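Local structure of putative arylalkylamine N-Acetyltransferase 7 (Aedes aegypti, 4FD7) at residues A[10-18]-A[30-38]; A[55-63]-A[219-228]. The protein probably transfers an acetyl group from acetyl-CoA to an amine, as a putative arylalkylamine N-acetyltransferase of the GNAT family. All coordinates share one frame; numbering follows the deposited sequence.

In the fold
The two contacts illustrate a local and a long-range contact in a GNAT-type fold. Contact 1 joins neighbours in sequence, strands 14-21 and 28-35, into a beta hairpin at one border of the five-stranded antiparallel sheet. Contact 2 joins parts separated by more than 150 residues: the short helix 57-62 and the loop that leads from helix 210-216 into strand 229-236, the central strand of the second sheet. The centres of contact 1 and contact 2 are about 32 Å apart. They lie on opposite sides of the chain's centre and do not touch, the nearest atoms of the two contacts being about 17 Å apart. Contact 1 is complete before contact 2 begins along the chain.

Contact 1 of 2, residues A[10-18]-A[30-38]; sequences PFPSVWHRF and WYRVQDLPE
Asp35 and Trp15 meet where the hairpin formed by 10-18 and 30-38 gives way to loop. Trp15 NE1 donates to Asp35 OD1 at 2.9 Å; the acceptor lies in the indole plane, whereas the nitrogen stands above the carboxylate plane, the two planes being 81° apart. The other oxygen, Asp35 OD2, accepts from Ser13 N at 2.7 Å and also receives a salt bridge from Arg5, so the buried carboxylate is gripped from several directions and its rotation is fixed. Phe11 brings its ring to the same acid because chi1 (-175°) swings CG away from the backbone nitrogen, and Phe11 CE2 lies 3.4 Å from Asp35 CB.

The backbone ladder contains a classic beta bulge: Trp15 N and His16 N both donate to Val33 O, and Val33 N returns a bond to His16 O. Beyond it, Phe18 and Tyr31 form a hydrogen-bonded antiparallel pair.

Apolar packing follows on the face of His16 and Val33. Tyr31 CB sits over the Phe18 ring in a CH-pi contact, 3.8 Å from its centroid, while Val33 CG2 touches the ring edge. The two aromatic planes are nearly parallel, but slid so far that they barely overlap.

Helices 164-170 and 172-179 meet this side, His16 bonding to Glu167 and Trp15 packing on Leu175, while strand 88-92 continues the sheet beside 28-35.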
loop_
_atom_site.group_PDB
_atom_site.type_symbol
_atom_site.label_atom_id
_atom_site.label_comp_id
_atom_site.label_asym_id
_atom_site.label_seq_id
_atom_site.Cartn_x
_atom_site.Cartn_y
_atom_site.Cartn_z
ATOM N N PRO A 10 -8.923 -9.822 -17.845
ATOM C CA PRO A 10 -7.616 -10.123 -18.453
ATOM C C PRO A 10 -6.466 -9.989 -17.459
ATOM O O PRO A 10 -6.477 -9.075 -16.629
ATOM C CB PRO A 10 -7.496 -9.075 -19.574
ATOM C CG PRO A 10 -8.941 -8.731 -19.905
ATOM C CD PRO A 10 -9.646 -8.762 -18.575
ATOM N N PHE A 11 -5.502 -10.903 -17.538
ATOM C CA PHE A 11 -4.382 -10.900 -16.617
ATOM C C PHE A 11 -3.124 -11.396 -17.310
ATOM O O PHE A 11 -3.141 -12.454 -17.947
ATOM C CB PHE A 11 -4.686 -11.762 -15.386
ATOM C CG PHE A 11 -3.607 -11.710 -14.335
ATOM C CD1 PHE A 11 -2.607 -12.669 -14.303
ATOM C CD2 PHE A 11 -3.594 -10.695 -13.381
ATOM C CE1 PHE A 11 -1.603 -12.623 -13.333
ATOM C CE2 PHE A 11 -2.601 -10.641 -12.407
ATOM C CZ PHE A 11 -1.599 -11.600 -12.394
ATOM N N PRO A 12 -2.022 -10.640 -17.190
ATOM C CA PRO A 12 -1.951 -9.309 -16.563
ATOM C C PRO A 12 -2.515 -8.191 -17.435
ATOM O O PRO A 12 -2.261 -8.171 -18.639
ATOM C CB PRO A 12 -0.450 -9.095 -16.358
ATOM C CG PRO A 12 0.207 -10.016 -17.359
ATOM C CD PRO A 12 -0.689 -11.207 -17.453
ATOM N N SER A 13 -3.269 -7.279 -16.823
ATOM C CA SER A 13 -3.826 -6.138 -17.525
ATOM C C SER A 13 -3.025 -4.885 -17.238
ATOM O O SER A 13 -2.488 -4.716 -16.137
ATOM C CB SER A 13 -5.267 -5.901 -17.094
ATOM O OG SER A 13 -6.079 -6.985 -17.506
ATOM N N VAL A 14 -2.964 -3.996 -18.219
ATOM C CA VAL A 14 -2.426 -2.667 -17.979
ATOM C C VAL A 14 -3.561 -1.738 -17.591
ATOM O O VAL A 14 -4.541 -1.584 -18.325
ATOM C CB VAL A 14 -1.689 -2.113 -19.209
ATOM C CG1 VAL A 14 -1.144 -0.703 -18.908
ATOM C CG2 VAL A 14 -0.556 -3.056 -19.588
ATOM N N TRP A 15 -3.442 -1.110 -16.432
ATOM C CA TRP A 15 -4.545 -0.308 -15.914
ATOM C C TRP A 15 -4.430 1.179 -16.181
ATOM O O TRP A 15 -5.445 1.864 -16.296
ATOM C CB TRP A 15 -4.734 -0.549 -14.413
ATOM C CG TRP A 15 -5.064 -1.991 -14.105
ATOM C CD1 TRP A 15 -4.290 -2.883 -13.424
ATOM C CD2 TRP A 15 -6.247 -2.701 -14.489
ATOM N NE1 TRP A 15 -4.918 -4.098 -13.351
ATOM C CE2 TRP A 15 -6.120 -4.017 -13.998
ATOM C CE3 TRP A 15 -7.401 -2.353 -15.196
ATOM C CZ2 TRP A 15 -7.104 -4.992 -14.201
ATOM C CZ3 TRP A 15 -8.378 -3.325 -15.401
ATOM C CH2 TRP A 15 -8.223 -4.625 -14.898
ATOM N N HIS A 16 -3.202 1.684 -16.234
ATOM C CA HIS A 16 -2.984 3.125 -16.305
ATOM C C HIS A 16 -1.660 3.443 -17.000
ATOM O O HIS A 16 -0.685 2.704 -16.866
ATOM C CB HIS A 16 -2.992 3.689 -14.883
ATOM C CG HIS A 16 -2.824 5.173 -14.799
ATOM N ND1 HIS A 16 -3.615 6.061 -15.498
ATOM C CD2 HIS A 16 -1.968 5.927 -14.071
ATOM C CE1 HIS A 16 -3.249 7.298 -15.208
ATOM N NE2 HIS A 16 -2.248 7.245 -14.348
ATOM N N ARG A 17 -1.634 4.529 -17.764
ATOM C CA ARG A 17 -0.392 4.996 -18.390
ATOM C C ARG A 17 -0.249 6.491 -18.155
ATOM O O ARG A 17 -1.244 7.212 -18.097
ATOM C CB ARG A 17 -0.372 4.701 -19.896
ATOM C CG ARG A 17 -0.433 3.222 -20.255
ATOM C CD ARG A 17 -0.283 3.032 -21.757
ATOM N NE ARG A 17 -0.608 1.680 -22.219
ATOM C CZ ARG A 17 0.267 0.684 -22.286
ATOM N NH1 ARG A 17 1.525 0.867 -21.904
ATOM N NH2 ARG A 17 -0.113 -0.506 -22.727
ATOM N N PHE A 18 0.984 6.962 -18.024
ATOM C CA PHE A 18 1.202 8.366 -17.743
ATOM C C PHE A 18 2.610 8.769 -18.149
ATOM O O PHE A 18 3.496 7.916 -18.288
ATOM C CB PHE A 18 0.985 8.641 -16.249
ATOM C CG PHE A 18 1.970 7.937 -15.356
ATOM C CD1 PHE A 18 3.155 8.555 -14.986
ATOM C CD2 PHE A 18 1.720 6.656 -14.901
ATOM C CE1 PHE A 18 4.072 7.905 -14.172
ATOM C CE2 PHE A 18 2.637 5.996 -14.080
ATOM C CZ PHE A 18 3.798 6.623 -13.707
ATOM N N TRP A 30 7.296 7.524 -20.981
ATOM C CA TRP A 30 6.034 6.917 -20.593
ATOM C C TRP A 30 6.271 5.840 -19.561
ATOM O O TRP A 30 7.278 5.138 -19.608
ATOM C CB TRP A 30 5.340 6.304 -21.808
ATOM C CG TRP A 30 4.624 7.276 -22.647
ATOM C CD1 TRP A 30 5.096 7.897 -23.768
ATOM C CD2 TRP A 30 3.285 7.735 -22.465
ATOM N NE1 TRP A 30 4.133 8.725 -24.288
ATOM C CE2 TRP A 30 3.007 8.648 -23.501
ATOM C CE3 TRP A 30 2.288 7.471 -21.518
ATOM C CZ2 TRP A 30 1.782 9.303 -23.620
ATOM C CZ3 TRP A 30 1.071 8.125 -21.632
ATOM C CH2 TRP A 30 0.826 9.026 -22.674
ATOM N N TYR A 31 5.330 5.719 -18.625
ATOM C CA TYR A 31 5.336 4.650 -17.653
ATOM C C TYR A 31 3.973 3.970 -17.706
ATOM O O TYR A 31 3.015 4.535 -18.230
ATOM C CB TYR A 31 5.511 5.209 -16.235
ATOM C CG TYR A 31 6.833 5.897 -15.956
ATOM C CD1 TYR A 31 7.869 5.222 -15.318
ATOM C CD2 TYR A 31 7.031 7.225 -16.304
ATOM C CE1 TYR A 31 9.082 5.854 -15.046
ATOM C CE2 TYR A 31 8.227 7.862 -16.041
ATOM C CZ TYR A 31 9.250 7.174 -15.411
ATOM O OH TYR A 31 10.450 7.813 -15.144
ATOM N N ARG A 32 3.877 2.776 -17.140
ATOM C CA ARG A 32 2.583 2.128 -16.998
ATOM C C ARG A 32 2.452 1.532 -15.600
ATOM O O ARG A 32 3.461 1.229 -14.947
ATOM C CB ARG A 32 2.401 1.032 -18.045
ATOM C CG ARG A 32 3.418 -0.103 -17.934
ATOM C CD ARG A 32 3.238 -1.109 -19.049
ATOM N NE ARG A 32 4.132 -2.255 -18.900
ATOM C CZ ARG A 32 5.392 -2.278 -19.319
ATOM N NH1 ARG A 32 5.917 -1.217 -19.919
ATOM N NH2 ARG A 32 6.128 -3.363 -19.132
ATOM N N VAL A 33 1.204 1.377 -15.166
ATOM C CA VAL A 33 0.874 0.638 -13.953
ATOM C C VAL A 33 -0.000 -0.547 -14.376
ATOM O O VAL A 33 -0.993 -0.372 -15.096
ATOM C CB VAL A 33 0.092 1.490 -12.944
ATOM C CG1 VAL A 33 -0.014 0.736 -11.598
ATOM C CG2 VAL A 33 0.747 2.860 -12.756
ATOM N N GLN A 34 0.379 -1.748 -13.951
ATOM C CA GLN A 34 -0.301 -2.956 -14.410
ATOM C C GLN A 34 -0.336 -4.032 -13.342
ATOM O O GLN A 34 0.339 -3.916 -12.317
ATOM C CB GLN A 34 0.408 -3.529 -15.643
ATOM C CG GLN A 34 1.863 -3.948 -15.380
ATOM C CD GLN A 34 2.407 -4.876 -16.457
ATOM O OE1 GLN A 34 2.945 -4.430 -17.470
ATOM N NE2 GLN A 34 2.285 -6.169 -16.231
ATOM N N ASP A 35 -1.124 -5.078 -13.594
ATOM C CA ASP A 35 -1.101 -6.267 -12.736
ATOM C C ASP A 35 0.326 -6.767 -12.616
ATOM O O ASP A 35 1.076 -6.783 -13.601
ATOM C CB ASP A 35 -1.937 -7.400 -13.329
ATOM C CG ASP A 35 -3.419 -7.148 -13.253
ATOM O OD1 ASP A 35 -3.903 -6.621 -12.223
ATOM O OD2 ASP A 35 -4.109 -7.508 -14.239
ATOM N N LEU A 36 0.711 -7.171 -11.411
ATOM C CA LEU A 36 2.042 -7.713 -11.177
ATOM C C LEU A 36 2.095 -9.152 -11.679
ATOM O O LEU A 36 1.382 -10.009 -11.154
ATOM C CB LEU A 36 2.354 -7.679 -9.674
ATOM C CG LEU A 36 3.670 -8.346 -9.276
ATOM C CD1 LEU A 36 4.855 -7.523 -9.772
ATOM C CD2 LEU A 36 3.753 -8.545 -7.753
ATOM N N PRO A 37 2.921 -9.425 -12.712
ATOM C CA PRO A 37 3.014 -10.784 -13.255
ATOM C C PRO A 37 3.555 -11.755 -12.220
ATOM O O PRO A 37 4.395 -11.380 -11.397
ATOM C CB PRO A 37 4.011 -10.636 -14.421
ATOM C CG PRO A 37 3.950 -9.182 -14.800
ATOM C CD PRO A 37 3.740 -8.469 -13.483
ATOM N N GLU A 38 3.081 -12.993 -12.254
ATOM C CA GLU A 38 3.526 -13.977 -11.270
ATOM C C GLU A 38 5.052 -14.138 -11.249
ATOM O O GLU A 38 5.656 -14.225 -10.182
ATOM C CB GLU A 38 2.835 -15.320 -11.493
ATOM C CG GLU A 38 1.310 -15.277 -11.290
ATOM C CD GLU A 38 0.847 -16.183 -10.161
ATOM O OE1 GLU A 38 1.714 -16.864 -9.566
ATOM O OE2 GLU A 38 -0.374 -16.212 -9.857
HETATM O O HOH W 1 2.634 3.525 -20.575
#

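Contact 2 of 2, residues A[55-63]-A[219-228]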
loop_
_atom_site.group_PDB
_atom_site.type_symbol
_atom_site.label_atom_id
_atom_site.label_comp_id
_atom_site.label_asym_id
_atom_site.label_seq_id
_atom_site.Cartn_x
_atom_site.Cartn_y
_atom_site.Cartn_z
ATOM N N ASP A 55 12.423 2.775 4.116
ATOM C CA ASP A 55 12.118 4.201 4.009
ATOM C C ASP A 55 10.786 4.674 4.609
ATOM O O ASP A 55 10.662 5.832 4.984
ATOM C CB ASP A 55 12.213 4.628 2.542
ATOM C CG ASP A 55 13.631 4.552 2.016
ATOM O OD1 ASP A 55 14.566 4.482 2.848
ATOM O OD2 ASP A 55 13.820 4.570 0.782
ATOM N N GLU A 56 9.787 3.803 4.683
ATOM C CA GLU A 56 8.473 4.222 5.181
ATOM C C GLU A 56 8.549 4.575 6.672
ATOM O O GLU A 56 9.252 3.900 7.425
ATOM C CB GLU A 56 7.433 3.136 4.921
ATOM C CG GLU A 56 6.020 3.480 5.381
ATOM C CD GLU A 56 5.702 2.957 6.783
ATOM O OE1 GLU A 56 6.545 2.271 7.369
ATOM O OE2 GLU A 56 4.600 3.229 7.302
ATOM N N LEU A 57 7.826 5.619 7.087
ATOM C CA LEU A 57 7.971 6.180 8.440
ATOM C C LEU A 57 7.863 5.212 9.622
ATOM O O LEU A 57 8.746 5.216 10.487
ATOM C CB LEU A 57 7.030 7.376 8.669
ATOM C CG LEU A 57 7.312 8.649 7.878
ATOM C CD1 LEU A 57 6.578 9.794 8.544
ATOM C CD2 LEU A 57 8.801 8.930 7.792
ATOM N N MET A 58 6.793 4.416 9.683
ATOM C CA MET A 58 6.614 3.476 10.799
ATOM C C MET A 58 7.741 2.430 10.859
ATOM O O MET A 58 8.268 2.102 11.936
ATOM C CB MET A 58 5.266 2.747 10.701
ATOM C CG MET A 58 4.038 3.649 10.753
ATOM S SD MET A 58 2.500 2.721 10.512
ATOM C CE MET A 58 2.266 1.960 12.127
ATOM N N ASN A 59 8.100 1.895 9.694
ATOM C CA ASN A 59 9.157 0.893 9.629
ATOM C C ASN A 59 10.472 1.467 10.128
ATOM O O ASN A 59 11.159 0.856 10.951
ATOM C CB ASN A 59 9.326 0.372 8.194
ATOM C CG ASN A 59 8.094 -0.329 7.682
ATOM O OD1 ASN A 59 7.215 -0.722 8.451
ATOM N ND2 ASN A 59 8.020 -0.496 6.364
ATOM N N GLN A 60 10.807 2.647 9.634
ATOM C CA GLN A 60 12.042 3.319 10.025
ATOM C C GLN A 60 12.062 3.617 11.521
ATOM O O GLN A 60 13.092 3.465 12.178
ATOM C CB GLN A 60 12.196 4.614 9.218
ATOM C CG GLN A 60 13.584 4.854 8.616
ATOM C CD GLN A 60 13.564 5.945 7.552
ATOM O OE1 GLN A 60 12.869 6.955 7.692
ATOM N NE2 GLN A 60 14.292 5.725 6.464
ATOM N N ALA A 61 10.927 4.049 12.062
ATOM C CA ALA A 61 10.865 4.377 13.489
ATOM C C ALA A 61 11.018 3.117 14.338
ATOM O O ALA A 61 11.512 3.179 15.466
ATOM C CB ALA A 61 9.570 5.101 13.835
ATOM N N LYS A 62 10.596 1.974 13.810
ATOM C CA LYS A 62 10.748 0.719 14.549
ATOM C C LYS A 62 12.049 -0.021 14.237
ATOM O O LYS A 62 12.348 -1.042 14.875
ATOM C CB LYS A 62 9.558 -0.223 14.293
ATOM C CG LYS A 62 8.229 0.275 14.833
ATOM C CD LYS A 62 8.367 0.674 16.287
ATOM C CE LYS A 62 7.443 -0.122 17.162
ATOM N NZ LYS A 62 7.680 0.285 18.576
ATOM N N GLY A 63 12.820 0.475 13.269
ATOM C CA GLY A 63 14.059 -0.199 12.899
ATOM C C GLY A 63 13.815 -1.502 12.162
ATOM O O GLY A 63 14.659 -2.383 12.160
ATOM N N ARG A 219 2.170 -0.152 23.089
ATOM C CA ARG A 219 2.924 -0.862 22.055
ATOM C C ARG A 219 3.052 -0.007 20.804
ATOM O O ARG A 219 3.959 -0.210 19.989
ATOM C CB ARG A 219 2.261 -2.190 21.687
ATOM C CG ARG A 219 2.349 -3.262 22.760
ATOM C CD ARG A 219 1.813 -4.583 22.231
ATOM N NE ARG A 219 0.388 -4.509 21.918
ATOM C CZ ARG A 219 -0.132 -4.808 20.732
ATOM N NH1 ARG A 219 0.660 -5.189 19.741
ATOM N NH2 ARG A 219 -1.442 -4.731 20.537
ATOM N N PHE A 220 2.137 0.945 20.660
ATOM C CA PHE A 220 2.058 1.752 19.444
ATOM C C PHE A 220 2.974 2.955 19.548
ATOM O O PHE A 220 2.531 4.092 19.352
ATOM C CB PHE A 220 0.633 2.258 19.199
ATOM C CG PHE A 220 -0.422 1.173 19.117
ATOM C CD1 PHE A 220 -0.086 -0.174 19.074
ATOM C CD2 PHE A 220 -1.763 1.521 19.059
ATOM C CE1 PHE A 220 -1.077 -1.156 18.995
ATOM C CE2 PHE A 220 -2.761 0.546 18.982
ATOM C CZ PHE A 220 -2.410 -0.797 18.950
ATOM N N ASN A 221 4.241 2.704 19.858
ATOM C CA ASN A 221 5.231 3.755 20.082
ATOM C C ASN A 221 6.193 3.845 18.893
ATOM O O ASN A 221 6.771 2.835 18.486
ATOM C CB ASN A 221 6.016 3.436 21.359
ATOM C CG ASN A 221 6.718 4.643 21.932
ATOM O OD1 ASN A 221 6.114 5.437 22.666
ATOM N ND2 ASN A 221 8.005 4.788 21.619
ATOM N N TYR A 222 6.367 5.048 18.349
ATOM C CA TYR A 222 7.137 5.250 17.127
ATOM C C TYR A 222 8.119 6.386 17.297
ATOM O O TYR A 222 7.815 7.534 16.957
ATOM C CB TYR A 222 6.200 5.498 15.939
ATOM C CG TYR A 222 5.351 4.290 15.678
ATOM C CD1 TYR A 222 5.791 3.286 14.834
ATOM C CD2 TYR A 222 4.130 4.119 16.322
ATOM C CE1 TYR A 222 5.031 2.149 14.614
ATOM C CE2 TYR A 222 3.363 2.981 16.113
ATOM C CZ TYR A 222 3.817 2.008 15.263
ATOM O OH TYR A 222 3.057 0.882 15.049
ATOM N N PRO A 223 9.312 6.056 17.822
ATOM C CA PRO A 223 10.346 7.036 18.148
ATOM C C PRO A 223 10.660 7.948 16.971
ATOM O O PRO A 223 11.079 7.460 15.907
ATOM C CB PRO A 223 11.567 6.169 18.460
ATOM C CG PRO A 223 11.013 4.819 18.840
ATOM C CD PRO A 223 9.791 4.671 17.977
ATOM N N GLY A 224 10.432 9.241 17.149
ATOM C CA GLY A 224 10.907 10.227 16.200
ATOM C C GLY A 224 9.863 10.732 15.222
ATOM O O GLY A 224 10.118 11.692 14.483
ATOM N N ILE A 225 8.699 10.086 15.201
ATOM C CA ILE A 225 7.607 10.509 14.319
ATOM C C ILE A 225 6.329 10.736 15.120
ATOM O O ILE A 225 5.223 10.644 14.590
ATOM C CB ILE A 225 7.346 9.486 13.181
ATOM C CG1 ILE A 225 6.861 8.150 13.748
ATOM C CG2 ILE A 225 8.598 9.307 12.330
ATOM C CD1 ILE A 225 6.297 7.195 12.696
ATOM N N GLU A 226 6.488 11.035 16.406
ATOM C CA GLU A 226 5.352 11.144 17.312
ATOM C C GLU A 226 4.330 12.229 16.914
ATOM O O GLU A 226 3.131 12.088 17.171
ATOM C CB GLU A 226 5.842 11.366 18.749
ATOM C CG GLU A 226 6.709 10.240 19.304
ATOM C CD GLU A 226 8.197 10.479 19.120
ATOM O OE1 GLU A 226 8.578 11.389 18.336
ATOM O OE2 GLU A 226 8.991 9.747 19.766
ATOM N N GLU A 227 4.792 13.307 16.288
ATOM C CA GLU A 227 3.861 14.355 15.864
ATOM C C GLU A 227 3.291 14.161 14.448
ATOM O O GLU A 227 2.399 14.906 14.028
ATOM C CB GLU A 227 4.505 15.741 15.988
ATOM C CG GLU A 227 5.645 15.977 15.030
ATOM C CD GLU A 227 6.438 17.244 15.351
ATOM O OE1 GLU A 227 6.377 17.727 16.504
ATOM O OE2 GLU A 227 7.128 17.748 14.443
ATOM N N ASN A 228 3.794 13.177 13.710
ATOM C CA ASN A 228 3.251 12.908 12.377
ATOM C C ASN A 228 1.875 12.262 12.468
ATOM O O ASN A 228 1.550 11.598 13.455
ATOM C CB ASN A 228 4.196 12.013 11.560
ATOM C CG ASN A 228 5.462 12.731 11.123
ATOM O OD1 ASN A 228 6.538 12.512 11.678
ATOM N ND2 ASN A 228 5.336 13.596 10.121
#
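Lys62 NZ donates to Asn221 O at 2.7 Å, the one hydrogen bond between segments 55-63 and 219-228. The ammonium nitrogen lies in the carbonyl plane. To reach it the lysine chain bends at both chi2 (-51°) and chi3 (-121°), which carries its methylenes past Tyr222: Lys62 CG comes within 3.7 Å of Tyr222 CE1. Any cation-pi attraction is weak, because NZ stays 5.2 Å from the ring centroid.

Met58 reaches the same ring farther along. Its chain turns at chi3 (78°), so that the terminal methyl, CE, approaches the phenol end, 3.5 Å from Tyr222 CZ. The sulfur takes an oblique position in a Met-aromatic contact. The tyrosine hydroxyl is hydrogen-bonded to Thr128, which ties the ring's far end to another helix.

Ala61 meets the ring at its edge, Ala61 CB lying 4.0 Å from Tyr222 CB and likewise 4.0 Å from Ile225 CD1, while Pro223 CD rests 3.4 Å from Ala61 O. Ile225 CD1 also packs against Leu57 CB, and Leu57 CD1 meets the Asn228 amide. A type II turn from Tyr222 to Ile225, with Gly224 inside it, brings Tyr222, Pro223 and Ile225 together against the helix; the type I turn that follows, from Ile225 to Asn228, brings Asn228 to Leu57.

Helix 120-136 packs against Met58 and Lys62 through Thr128 and Ile121, and helix 210-216 contributes Tyr210, whose ring meets Tyr222, before the loop runs into strand 229-236.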